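Long-range contacts in protein-glutamine gamma-glutamyltransferase 2 (Pagrus major, PDB 1G0D), which probably catalyses the calcium-dependent cross-linking of proteins, joining peptide-bound glutamine to lysine side chains or other primary amines: residues A[61-69]-A[201-209]; A[191-199]-A[218-229]. All coordinates share one frame; numbering follows the deposited sequence.

Overall arrangement
From the N terminus, the chain builds the beta-sandwich domain first, and the turn between strands 55-62 and 68-72 lies in 61-69. Contact 1 brings this turn against 201-209, closing a loop of 131 residues and joining the sandwich to the catalytic core. Contact 2, between 191-199 and 218-229, closes a short, largely helical loop of 18 residues within the core. The segments alternate along the chain, so the two closures cross: helix 202-208, the core side of contact 1, lies in the loop of contact 2. Their centres are about 16 Å apart, and Asp193 links them through salt bridges to Lys64 and Arg209.

Contact 1 (A[61-69]-A[201-209]); sequences HLGKRDEVV and NSEMDIEHR
Ile206 of helix 202-208 packs by its two branches into the turn between strands 55-62 and 68-72. Its gamma branch CG2 meets the tip of Leu62, with CD1 of Leu62 at 3.4 Å from CG2 of Ile206, and CG2 of Val68, from strand 68-72, is also near it. The other branch, extended beyond CG1 (chi2 178°), carries CD1 onto the backbone of Gly63, 3.3 Å from its CA. A side chain at Gly63 would run into both CD1 of Ile206 and OE2 of Glu67. The Glu67 chain lies across the first turn of the helix, its CB 3.7 Å from CB of Glu203, and the bend at chi2 (98°) turns the carboxylate back toward the hairpin, where OE2 accepts from Arg65 N on its syn side at 2.7 Å. Val104 backs Leu62 and Ile206 from a neighbouring loop.

Toward solvent the contact becomes polar and looser. Arg65 is poorly ordered, yet as modelled its NH1 donates to Ser202 OG at 2.6 Å, with the hydroxyl lying in the guanidinium plane. The same NH1 is 2.9 Å from OE1 of Glu67, a salt bridge through charge alone because that oxygen lies well out of the plane. On the other flank, the exposed Glu203 has its CG 4.1 Å from CG2 of Val68. Glu67 and Val68 both face Leu62, a classic beta bulge where the hairpin turn rejoins its strand; through this turn the N-terminal beta-sandwich of a transglutaminase abuts a helix of its catalytic core.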
loop_
_atom_site.group_PDB
_atom_site.type_symbol
_atom_site.label_atom_id
_atom_site.label_comp_id
_atom_site.label_asym_id
_atom_site.label_seq_id
_atom_site.Cartn_x
_atom_site.Cartn_y
_atom_site.Cartn_z
ATOM N N HIS A 61 26.659 -9.972 -18.115
ATOM C CA HIS A 61 27.130 -8.702 -17.550
ATOM C C HIS A 61 25.980 -7.979 -16.878
ATOM O O HIS A 61 24.893 -7.825 -17.444
ATOM C CB HIS A 61 27.730 -7.785 -18.624
ATOM C CG HIS A 61 28.788 -8.441 -19.451
ATOM N ND1 HIS A 61 30.122 -8.420 -19.101
ATOM C CD2 HIS A 61 28.706 -9.215 -20.562
ATOM C CE1 HIS A 61 30.812 -9.157 -19.949
ATOM N NE2 HIS A 61 29.976 -9.651 -20.847
ATOM N N LEU A 62 26.246 -7.535 -15.660
ATOM C CA LEU A 62 25.276 -6.817 -14.837
ATOM C C LEU A 62 25.887 -5.473 -14.392
ATOM O O LEU A 62 27.069 -5.408 -14.043
ATOM C CB LEU A 62 24.931 -7.658 -13.589
ATOM C CG LEU A 62 23.514 -8.206 -13.334
ATOM C CD1 LEU A 62 23.366 -8.492 -11.860
ATOM C CD2 LEU A 62 22.443 -7.228 -13.785
ATOM N N GLY A 63 25.095 -4.405 -14.408
ATOM C CA GLY A 63 25.616 -3.131 -13.958
ATOM C C GLY A 63 26.040 -2.262 -15.097
ATOM O O GLY A 63 26.551 -2.770 -16.101
ATOM N N LYS A 64 25.835 -0.954 -14.922
ATOM C CA LYS A 64 26.155 0.067 -15.938
ATOM C C LYS A 64 27.632 0.148 -16.234
ATOM O O LYS A 64 28.029 0.756 -17.210
ATOM C CB LYS A 64 25.665 1.458 -15.509
ATOM C CG LYS A 64 24.233 1.813 -15.978
ATOM C CD LYS A 64 23.163 0.818 -15.421
ATOM C CE LYS A 64 22.183 1.439 -14.394
ATOM N NZ LYS A 64 21.811 0.449 -13.316
ATOM N N ARG A 65 28.432 -0.473 -15.382
ATOM C CA ARG A 65 29.870 -0.488 -15.551
ATOM C C ARG A 65 30.384 -1.886 -15.288
ATOM O O ARG A 65 31.461 -2.052 -14.742
ATOM C CB ARG A 65 30.518 0.469 -14.561
ATOM C CG ARG A 65 30.487 1.911 -15.001
ATOM C CD ARG A 65 30.945 2.837 -13.897
ATOM N NE ARG A 65 30.025 2.812 -12.767
ATOM C CZ ARG A 65 30.097 1.947 -11.754
ATOM N NH1 ARG A 65 29.203 2.020 -10.772
ATOM N NH2 ARG A 65 31.054 1.013 -11.712
ATOM N N ASP A 66 29.612 -2.893 -15.661
ATOM C CA ASP A 66 30.016 -4.268 -15.430
ATOM C C ASP A 66 30.379 -4.560 -13.987
ATOM O O ASP A 66 31.256 -5.360 -13.707
ATOM C CB ASP A 66 31.186 -4.632 -16.312
ATOM C CG ASP A 66 30.747 -5.072 -17.668
ATOM O OD1 ASP A 66 29.858 -4.394 -18.247
ATOM O OD2 ASP A 66 31.286 -6.092 -18.143
ATOM N N GLU A 67 29.687 -3.910 -13.068
ATOM C CA GLU A 67 29.915 -4.129 -11.656
ATOM C C GLU A 67 29.952 -5.665 -11.415
ATOM O O GLU A 67 30.648 -6.166 -10.518
ATOM C CB GLU A 67 28.776 -3.460 -10.854
ATOM C CG GLU A 67 28.901 -1.942 -10.687
ATOM C CD GLU A 67 28.077 -1.146 -11.699
ATOM O OE1 GLU A 67 27.350 -0.205 -11.307
ATOM O OE2 GLU A 67 28.152 -1.453 -12.902
ATOM N N VAL A 68 29.199 -6.430 -12.195
ATOM C CA VAL A 68 29.239 -7.874 -12.012
ATOM C C VAL A 68 29.207 -8.660 -13.338
ATOM O O VAL A 68 28.443 -8.365 -14.244
ATOM C CB VAL A 68 28.104 -8.330 -11.046
ATOM C CG1 VAL A 68 28.046 -9.833 -10.967
ATOM C CG2 VAL A 68 28.389 -7.769 -9.644
ATOM N N VAL A 69 30.104 -9.628 -13.469
ATOM C CA VAL A 69 30.159 -10.459 -14.661
ATOM C C VAL A 69 30.189 -11.968 -14.346
ATOM O O VAL A 69 31.048 -12.471 -13.627
ATOM C CB VAL A 69 31.387 -10.060 -15.519
ATOM C CG1 VAL A 69 31.503 -10.990 -16.760
ATOM C CG2 VAL A 69 31.234 -8.585 -15.895
ATOM N N ASN A 201 28.049 2.471 -3.312
ATOM C CA ASN A 201 28.770 1.330 -3.862
ATOM C C ASN A 201 27.837 0.500 -4.757
ATOM O O ASN A 201 27.096 -0.361 -4.279
ATOM C CB ASN A 201 29.332 0.465 -2.743
ATOM C CG ASN A 201 30.183 -0.656 -3.278
ATOM O OD1 ASN A 201 30.063 -1.016 -4.453
ATOM N ND2 ASN A 201 31.054 -1.218 -2.436
ATOM N N SER A 202 27.895 0.783 -6.054
ATOM C CA SER A 202 27.081 0.144 -7.086
ATOM C C SER A 202 27.169 -1.378 -7.197
ATOM O O SER A 202 26.134 -2.065 -7.322
ATOM C CB SER A 202 27.462 0.730 -8.427
ATOM O OG SER A 202 28.870 0.656 -8.553
ATOM N N GLU A 203 28.405 -1.882 -7.202
ATOM C CA GLU A 203 28.705 -3.313 -7.303
ATOM C C GLU A 203 28.224 -4.140 -6.104
ATOM O O GLU A 203 27.614 -5.197 -6.265
ATOM C CB GLU A 203 30.203 -3.505 -7.475
ATOM C CG GLU A 203 30.581 -4.935 -7.701
ATOM C CD GLU A 203 32.015 -5.183 -7.392
ATOM O OE1 GLU A 203 32.664 -5.942 -8.140
ATOM O OE2 GLU A 203 32.487 -4.614 -6.391
ATOM N N MET A 204 28.516 -3.676 -4.900
ATOM C CA MET A 204 28.044 -4.378 -3.721
ATOM C C MET A 204 26.515 -4.380 -3.737
ATOM O O MET A 204 25.899 -5.392 -3.455
ATOM C CB MET A 204 28.560 -3.683 -2.469
ATOM C CG MET A 204 28.410 -4.439 -1.164
ATOM S SD MET A 204 29.004 -3.384 0.222
ATOM C CE MET A 204 28.218 -4.195 1.623
ATOM N N ASP A 205 25.906 -3.250 -4.074
ATOM C CA ASP A 205 24.452 -3.166 -4.135
ATOM C C ASP A 205 23.904 -4.183 -5.137
ATOM O O ASP A 205 22.905 -4.839 -4.863
ATOM C CB ASP A 205 24.002 -1.772 -4.563
ATOM C CG ASP A 205 22.515 -1.710 -4.896
ATOM O OD1 ASP A 205 21.685 -1.969 -3.990
ATOM O OD2 ASP A 205 22.163 -1.397 -6.061
ATOM N N ILE A 206 24.539 -4.311 -6.303
ATOM C CA ILE A 206 24.050 -5.268 -7.288
ATOM C C ILE A 206 24.135 -6.685 -6.727
ATOM O O ILE A 206 23.220 -7.517 -6.881
ATOM C CB ILE A 206 24.844 -5.165 -8.626
ATOM C CG1 ILE A 206 24.377 -3.929 -9.396
ATOM C CG2 ILE A 206 24.581 -6.369 -9.524
ATOM C CD1 ILE A 206 25.108 -3.690 -10.708
ATOM N N GLU A 207 25.226 -6.955 -6.040
ATOM C CA GLU A 207 25.405 -8.274 -5.490
ATOM C C GLU A 207 24.349 -8.603 -4.439
ATOM O O GLU A 207 24.064 -9.763 -4.183
ATOM C CB GLU A 207 26.825 -8.375 -4.936
ATOM C CG GLU A 207 27.882 -7.973 -5.986
ATOM C CD GLU A 207 29.308 -8.304 -5.582
ATOM O OE1 GLU A 207 29.761 -7.814 -4.528
ATOM O OE2 GLU A 207 29.980 -9.044 -6.333
ATOM N N HIS A 208 23.730 -7.584 -3.855
ATOM C CA HIS A 208 22.724 -7.805 -2.819
ATOM C C HIS A 208 21.311 -7.893 -3.366
ATOM O O HIS A 208 20.365 -8.177 -2.620
ATOM C CB HIS A 208 22.776 -6.656 -1.822
ATOM C CG HIS A 208 23.895 -6.759 -0.845
ATOM N ND1 HIS A 208 25.220 -6.662 -1.213
ATOM C CD2 HIS A 208 23.895 -7.018 0.481
ATOM C CE1 HIS A 208 25.987 -6.858 -0.158
ATOM N NE2 HIS A 208 25.206 -7.074 0.885
ATOM N N ARG A 209 21.166 -7.619 -4.660
ATOM C CA ARG A 209 19.871 -7.640 -5.298
ATOM C C ARG A 209 19.245 -9.035 -5.483
ATOM O O ARG A 209 18.157 -9.176 -6.036
ATOM C CB ARG A 209 19.983 -6.914 -6.632
ATOM C CG ARG A 209 20.030 -5.420 -6.472
ATOM C CD ARG A 209 19.663 -4.717 -7.778
ATOM N NE ARG A 209 20.004 -3.295 -7.677
ATOM C CZ ARG A 209 19.955 -2.412 -8.670
ATOM N NH1 ARG A 209 19.579 -2.766 -9.883
ATOM N NH2 ARG A 209 20.296 -1.163 -8.439
#

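Contact 2 (A[191-199]-A[218-229]); sequences VLDNSPAAL and TITAMVNSNGDR
In the helical part of the papain-like catalytic core, the bend between helices 184-193 and 196-200 receives Met222 from the last turn of helix 212-223. Bends at chi2 and chi3 (-85° and -40°) fold the Met222 chain back, bringing SD to 3.6 Å from CA of Ser195, the N-cap residue of helix 196-200. Val191 runs antiparallel alongside, its CG1 3.6 Å from CB of Met222, and the same methyl touches CD1 of Ile219, the two side chains crossing at about a right angle. One turn before Met222, CG2 of Thr218 is touched by CD2 of Leu192 at 3.9 Å, while the Thr218 hydroxyl turns to the carbonyl of Tyr214. Behind this layer, Ile219 leans on Val282 and Leu283 of helix 272-286, whose first residue is the catalytic Cys272.

The other end of the contact is polar. The Arg229 chain, extended from CG to NE, crosses Asn194, and its NH1 donates to OD1 of Asn194 at 3.1 Å, near the plane of each group and on a lone pair of the oxygen. CD1 of Leu199 sits over the centre of one guanidinium face, 3.5 Å from CZ of Arg229. Replacing Arg229 by an alanine is likely to leave OD1 of Asn194 without this donor and CD1 of Leu199 without the flat group it covers. A water bridges the segments, donating to Asn194 O and accepting from ND2 of Asn226, whose OD1 accepts from Arg229 N at 2.8 Å, an Asx motif. With ND2 of Asn194 donating to Glu190 O, both ends of the Asn194 amide have partners, which favours this orientation over its flip. The direct bond between the segments thus runs from a probably charged guanidinium to a neutral amide oxygen, with no carboxylate as its mate across the contact.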
loop_
_atom_site.group_PDB
_atom_site.type_symbol
_atom_site.label_atom_id
_atom_site.label_comp_id
_atom_site.label_asym_id
_atom_site.label_seq_id
_atom_site.Cartn_x
_atom_site.Cartn_y
_atom_site.Cartn_z
ATOM N N VAL A 191 14.413 2.827 -9.279
ATOM C CA VAL A 191 14.277 3.153 -7.872
ATOM C C VAL A 191 15.416 2.432 -7.138
ATOM O O VAL A 191 15.990 2.952 -6.192
ATOM C CB VAL A 191 12.920 2.641 -7.309
ATOM C CG1 VAL A 191 12.853 2.873 -5.807
ATOM C CG2 VAL A 191 11.763 3.356 -8.002
ATOM N N LEU A 192 15.765 1.232 -7.591
ATOM C CA LEU A 192 16.818 0.479 -6.926
ATOM C C LEU A 192 18.160 1.121 -7.267
ATOM O O LEU A 192 19.099 1.106 -6.459
ATOM C CB LEU A 192 16.789 -0.990 -7.394
ATOM C CG LEU A 192 15.820 -2.033 -6.767
ATOM C CD1 LEU A 192 15.939 -3.389 -7.467
ATOM C CD2 LEU A 192 16.121 -2.187 -5.269
ATOM N N ASP A 193 18.245 1.720 -8.457
ATOM C CA ASP A 193 19.493 2.343 -8.929
ATOM C C ASP A 193 19.823 3.706 -8.348
ATOM O O ASP A 193 20.956 4.167 -8.453
ATOM C CB ASP A 193 19.477 2.489 -10.454
ATOM C CG ASP A 193 19.565 1.155 -11.188
ATOM O OD1 ASP A 193 19.327 1.143 -12.419
ATOM O OD2 ASP A 193 19.866 0.123 -10.548
ATOM N N ASN A 194 18.834 4.343 -7.743
ATOM C CA ASN A 194 19.006 5.675 -7.175
ATOM C C ASN A 194 19.051 5.683 -5.671
ATOM O O ASN A 194 18.956 6.745 -5.031
ATOM C CB ASN A 194 17.873 6.573 -7.650
ATOM C CG ASN A 194 18.050 6.979 -9.075
ATOM O OD1 ASN A 194 18.836 7.860 -9.356
ATOM N ND2 ASN A 194 17.344 6.329 -9.991
ATOM N N SER A 195 19.187 4.501 -5.097
ATOM C CA SER A 195 19.228 4.428 -3.662
ATOM C C SER A 195 20.633 4.736 -3.183
ATOM O O SER A 195 21.611 4.606 -3.915
ATOM C CB SER A 195 18.776 3.045 -3.166
ATOM O OG SER A 195 19.784 2.046 -3.292
ATOM N N PRO A 196 20.741 5.179 -1.936
ATOM C CA PRO A 196 22.028 5.511 -1.330
ATOM C C PRO A 196 23.087 4.454 -1.552
ATOM O O PRO A 196 24.240 4.762 -1.878
ATOM C CB PRO A 196 21.690 5.664 0.138
ATOM C CG PRO A 196 20.259 6.157 0.111
ATOM C CD PRO A 196 19.612 5.458 -1.031
ATOM N N ALA A 197 22.692 3.205 -1.371
ATOM C CA ALA A 197 23.623 2.090 -1.513
ATOM C C ALA A 197 24.162 1.944 -2.902
ATOM O O ALA A 197 25.338 1.649 -3.089
ATOM C CB ALA A 197 22.951 0.812 -1.117
ATOM N N ALA A 198 23.286 2.116 -3.878
ATOM C CA ALA A 198 23.671 1.968 -5.260
ATOM C C ALA A 198 24.571 3.136 -5.653
ATOM O O ALA A 198 25.491 2.991 -6.480
ATOM C CB ALA A 198 22.408 1.910 -6.145
ATOM N N LEU A 199 24.322 4.297 -5.047
ATOM C CA LEU A 199 25.123 5.461 -5.367
ATOM C C LEU A 199 26.502 5.348 -4.699
ATOM O O LEU A 199 27.535 5.572 -5.333
ATOM C CB LEU A 199 24.368 6.729 -4.955
ATOM C CG LEU A 199 23.028 6.873 -5.699
ATOM C CD1 LEU A 199 22.275 8.054 -5.187
ATOM C CD2 LEU A 199 23.225 7.055 -7.172
ATOM N N THR A 218 14.966 -2.034 0.785
ATOM C CA THR A 218 15.390 -0.912 -0.043
ATOM C C THR A 218 14.202 -0.203 -0.689
ATOM O O THR A 218 14.135 1.003 -0.678
ATOM C CB THR A 218 16.309 -1.380 -1.127
ATOM O OG1 THR A 218 17.449 -1.988 -0.520
ATOM C CG2 THR A 218 16.737 -0.230 -1.992
ATOM N N ILE A 219 13.265 -0.950 -1.257
ATOM C CA ILE A 219 12.087 -0.349 -1.875
ATOM C C ILE A 219 11.281 0.368 -0.813
ATOM O O ILE A 219 10.853 1.488 -1.009
ATOM C CB ILE A 219 11.194 -1.418 -2.526
ATOM C CG1 ILE A 219 11.878 -1.974 -3.769
ATOM C CG2 ILE A 219 9.871 -0.824 -2.917
ATOM C CD1 ILE A 219 12.314 -0.881 -4.737
ATOM N N THR A 220 11.068 -0.273 0.325
ATOM C CA THR A 220 10.292 0.370 1.368
ATOM C C THR A 220 10.910 1.699 1.801
ATOM O O THR A 220 10.205 2.670 2.131
ATOM C CB THR A 220 10.183 -0.546 2.549
ATOM O OG1 THR A 220 9.428 -1.684 2.155
ATOM C CG2 THR A 220 9.449 0.103 3.677
ATOM N N ALA A 221 12.238 1.752 1.770
ATOM C CA ALA A 221 12.953 2.953 2.180
ATOM C C ALA A 221 12.884 4.091 1.162
ATOM O O ALA A 221 12.826 5.270 1.540
ATOM C CB ALA A 221 14.396 2.598 2.483
ATOM N N MET A 222 12.870 3.747 -0.122
ATOM C CA MET A 222 12.836 4.758 -1.183
ATOM C C MET A 222 11.478 5.395 -1.473
ATOM O O MET A 222 11.412 6.495 -2.041
ATOM C CB MET A 222 13.387 4.161 -2.467
ATOM C CG MET A 222 14.866 3.849 -2.379
ATOM S SD MET A 222 15.849 5.310 -2.756
ATOM C CE MET A 222 14.844 6.019 -4.176
ATOM N N VAL A 223 10.401 4.708 -1.096
ATOM C CA VAL A 223 9.060 5.231 -1.355
ATOM C C VAL A 223 8.797 6.583 -0.734
ATOM O O VAL A 223 8.188 7.441 -1.366
ATOM C CB VAL A 223 7.981 4.248 -0.912
ATOM C CG1 VAL A 223 6.583 4.834 -1.149
ATOM C CG2 VAL A 223 8.158 2.977 -1.686
ATOM N N ASN A 224 9.246 6.790 0.496
ATOM C CA ASN A 224 9.043 8.083 1.100
ATOM C C ASN A 224 10.191 8.566 1.961
ATOM O O ASN A 224 10.684 9.659 1.766
ATOM C CB ASN A 224 7.765 8.094 1.922
ATOM C CG ASN A 224 7.589 9.384 2.706
ATOM O OD1 ASN A 224 7.308 9.376 3.899
ATOM N ND2 ASN A 224 7.756 10.501 2.028
ATOM N N SER A 225 10.637 7.748 2.898
ATOM C CA SER A 225 11.691 8.180 3.801
ATOM C C SER A 225 12.896 8.860 3.169
ATOM O O SER A 225 13.446 9.798 3.767
ATOM C CB SER A 225 12.160 7.017 4.681
ATOM O OG SER A 225 13.205 6.313 4.059
ATOM N N ASN A 226 13.329 8.407 1.988
ATOM C CA ASN A 226 14.494 9.026 1.352
ATOM C C ASN A 226 14.084 10.366 0.782
ATOM O O ASN A 226 13.343 10.440 -0.207
ATOM C CB ASN A 226 15.067 8.131 0.263
ATOM C CG ASN A 226 16.247 8.759 -0.439
ATOM O OD1 ASN A 226 16.178 9.899 -0.916
ATOM N ND2 ASN A 226 17.346 8.023 -0.508
ATOM N N GLY A 227 14.585 11.426 1.424
ATOM C CA GLY A 227 14.256 12.791 1.047
ATOM C C GLY A 227 14.775 13.412 -0.246
ATOM O O GLY A 227 14.090 14.274 -0.823
ATOM N N ASP A 228 15.954 13.016 -0.715
ATOM C CA ASP A 228 16.440 13.621 -1.929
ATOM C C ASP A 228 16.073 12.864 -3.201
ATOM O O ASP A 228 15.912 13.474 -4.262
ATOM C CB ASP A 228 17.939 13.896 -1.834
ATOM C CG ASP A 228 18.693 12.764 -1.253
ATOM O OD1 ASP A 228 18.387 12.397 -0.096
ATOM O OD2 ASP A 228 19.593 12.238 -1.958
ATOM N N ARG A 229 15.894 11.550 -3.116
ATOM C CA ARG A 229 15.494 10.819 -4.304
ATOM C C ARG A 229 14.315 9.915 -4.091
ATOM O O ARG A 229 13.956 9.175 -4.978
ATOM C CB ARG A 229 16.644 10.006 -4.834
ATOM C CG ARG A 229 17.740 10.848 -5.441
ATOM C CD ARG A 229 18.837 9.988 -6.075
ATOM N NE ARG A 229 20.123 10.675 -6.044
ATOM C CZ ARG A 229 20.981 10.716 -7.058
ATOM N NH1 ARG A 229 20.690 10.102 -8.191
ATOM N NH2 ARG A 229 22.133 11.371 -6.947
HETATM O O HOH W 1 19.375 8.302 -2.806
#